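Two-component system sensor histidine kinase (PDB 3OTT) probably senses saccharides through its extracellular beta-propeller and beta-sandwich region, the part described here, and relays the signal by histidine phosphorylation to transcription regulation. Local coordinates at residues Ile152-Asn157 with Leu196-Thr201. Numbering follows the deposited sequence.
Sequences IRTKDN and LLEDTT
Glu198 reaches from the end of strand 193-199 to the beta turn that follows strand 148-153, joining the first strands of two successive four-stranded blades in a beta-propeller of the extracellular region. The two segments run nearly in the same direction, 27° apart, and meet through side chains and a side-chain-to-backbone hydrogen bond. From its CB, which lies 4.4 Å from Ile152 CD1, Glu198 leaves with CG anti to its backbone N (chi1 -179°) and stays extended, which carries the carboxylate across to the neighbouring blade. CG comes to 4.0 Å from Thr154 CG2, and CD lies close to Thr154 CA. At the tip, OE2 accepts the backbone N-H of Lys155 at 3.1 Å in an almost straight bond (165°), approached on its syn side but out of the carboxylate plane. The same oxygen touches Thr154 CB, while OE1 lies 3.6 Å from CD of Lys155, whose chain bends at chi2 and crosses the glutamate at about a right angle. Lys155 NZ, 4.7 Å from Glu198 OE1 and not in contact with it, may ease the charge of Glu198, which has Asp156 OD2 4.4 Å from its OE2. The turn itself is type I, from Thr154 to Asn157, closed by Asn157 N to Thr154 O and braced by Thr154 OG1 bonding Asp156 OD1. Further back along the two strands the contact turns apolar: Ile152 lies against Leu196, and Tyr160 of the neighbouring strand 159-163 touches both. Ile152 CG1 packs 3.9 Å from Leu196 CB, while CG2 rests on the carbonyl oxygen of Leu196 at 3.6 Å.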
loop_
_atom_site.group_PDB
_atom_site.type_symbol
_atom_site.label_atom_id
_atom_site.label_comp_id
_atom_site.label_asym_id
_atom_site.label_seq_id
_atom_site.Cartn_x
_atom_site.Cartn_y
_atom_site.Cartn_z
ATOM N N ILE B 152 -21.538 8.760 8.434
ATOM C CA ILE B 152 -20.340 8.391 7.672
ATOM C C ILE B 152 -19.044 8.665 8.388
ATOM O O ILE B 152 -18.929 9.576 9.228
ATOM C CB ILE B 152 -20.246 9.055 6.240
ATOM C CG1 ILE B 152 -20.212 10.562 6.360
ATOM C CG2 ILE B 152 -21.318 8.483 5.236
ATOM C CD1 ILE B 152 -19.626 11.294 5.136
ATOM N N ARG B 153 -18.054 7.867 8.026
ATOM C CA ARG B 153 -16.697 8.106 8.467
ATOM C C ARG B 153 -15.919 8.567 7.267
ATOM O O ARG B 153 -15.969 7.902 6.242
ATOM C CB ARG B 153 -16.027 6.829 9.030
ATOM C CG ARG B 153 -14.661 7.166 9.664
ATOM C CD ARG B 153 -13.832 5.952 10.030
ATOM N NE ARG B 153 -13.072 5.539 8.888
ATOM C CZ ARG B 153 -11.751 5.637 8.735
ATOM N NH1 ARG B 153 -10.947 6.069 9.692
ATOM N NH2 ARG B 153 -11.246 5.237 7.587
ATOM N N THR B 154 -15.234 9.702 7.373
ATOM C CA THR B 154 -14.272 10.117 6.338
ATOM C C THR B 154 -12.874 9.452 6.489
ATOM O O THR B 154 -12.564 8.899 7.541
ATOM C CB THR B 154 -14.092 11.637 6.303
ATOM O OG1 THR B 154 -13.694 12.090 7.587
ATOM C CG2 THR B 154 -15.378 12.370 5.880
ATOM N N LYS B 155 -12.045 9.529 5.438
ATOM C CA LYS B 155 -10.661 9.012 5.405
ATOM C C LYS B 155 -9.777 9.591 6.506
ATOM O O LYS B 155 -8.825 8.961 6.954
ATOM C CB LYS B 155 -10.033 9.324 4.057
ATOM C CG LYS B 155 -9.896 8.129 3.140
ATOM C CD LYS B 155 -11.185 7.235 3.052
ATOM C CE LYS B 155 -10.829 5.925 2.342
ATOM N NZ LYS B 155 -12.069 5.206 1.972
ATOM N N ASP B 156 -10.104 10.786 6.952
ATOM C CA ASP B 156 -9.341 11.440 8.016
ATOM C C ASP B 156 -10.021 11.158 9.338
ATOM O O ASP B 156 -9.764 11.810 10.309
ATOM C CB ASP B 156 -9.279 12.944 7.737
ATOM C CG ASP B 156 -10.617 13.486 7.210
ATOM O OD1 ASP B 156 -11.609 13.512 7.984
ATOM O OD2 ASP B 156 -10.707 13.836 5.991
ATOM N N ASN B 157 -10.902 10.163 9.354
ATOM C CA ASN B 157 -11.417 9.584 10.614
ATOM C C ASN B 157 -12.351 10.533 11.386
ATOM O O ASN B 157 -12.435 10.455 12.586
ATOM C CB ASN B 157 -10.298 9.120 11.561
ATOM C CG ASN B 157 -10.776 8.027 12.541
ATOM O OD1 ASN B 157 -11.580 7.158 12.189
ATOM N ND2 ASN B 157 -10.286 8.079 13.771
ATOM N N LEU B 196 -25.413 11.190 3.180
ATOM C CA LEU B 196 -24.086 11.745 3.315
ATOM C C LEU B 196 -23.118 10.940 2.506
ATOM O O LEU B 196 -23.222 9.724 2.482
ATOM C CB LEU B 196 -23.614 11.735 4.792
ATOM C CG LEU B 196 -24.358 12.616 5.801
ATOM C CD1 LEU B 196 -23.777 12.454 7.262
ATOM C CD2 LEU B 196 -24.316 14.047 5.340
ATOM N N LEU B 197 -22.157 11.601 1.889
ATOM C CA LEU B 197 -21.182 10.898 1.075
ATOM C C LEU B 197 -19.876 11.673 1.010
ATOM O O LEU B 197 -19.835 12.888 0.648
ATOM C CB LEU B 197 -21.697 10.650 -0.354
ATOM C CG LEU B 197 -20.717 9.890 -1.287
ATOM C CD1 LEU B 197 -20.608 8.375 -1.009
ATOM C CD2 LEU B 197 -21.038 10.121 -2.761
ATOM N N GLU B 198 -18.803 10.975 1.326
ATOM C CA GLU B 198 -17.495 11.569 1.221
ATOM C C GLU B 198 -17.023 11.486 -0.205
ATOM O O GLU B 198 -17.222 10.484 -0.850
ATOM C CB GLU B 198 -16.502 10.850 2.090
ATOM C CG GLU B 198 -15.100 11.490 2.007
ATOM C CD GLU B 198 -14.004 10.687 2.706
ATOM O OE1 GLU B 198 -14.095 9.408 2.793
ATOM O OE2 GLU B 198 -13.040 11.351 3.143
ATOM N N ASP B 199 -16.352 12.544 -0.676
ATOM C CA ASP B 199 -15.793 12.616 -2.031
ATOM C C ASP B 199 -14.350 13.101 -1.901
ATOM O O ASP B 199 -14.130 14.302 -1.785
ATOM C CB ASP B 199 -16.594 13.671 -2.829
ATOM C CG ASP B 199 -16.218 13.728 -4.312
ATOM O OD1 ASP B 199 -15.125 13.266 -4.674
ATOM O OD2 ASP B 199 -17.043 14.207 -5.131
ATOM N N THR B 200 -13.373 12.189 -1.958
ATOM C CA THR B 200 -11.923 12.513 -1.791
ATOM C C THR B 200 -11.330 13.271 -2.972
ATOM O O THR B 200 -10.321 13.958 -2.837
ATOM C CB THR B 200 -11.094 11.262 -1.508
ATOM O OG1 THR B 200 -11.375 10.266 -2.502
ATOM C CG2 THR B 200 -11.510 10.683 -0.182
ATOM N N THR B 201 -11.949 13.170 -4.138
ATOM C CA THR B 201 -11.464 13.882 -5.316
ATOM C C THR B 201 -11.914 15.332 -5.290
ATOM O O THR B 201 -11.142 16.183 -5.598
ATOM C CB THR B 201 -11.954 13.245 -6.606
ATOM O OG1 THR B 201 -11.478 11.919 -6.638
ATOM C CG2 THR B 201 -11.400 13.997 -7.863
#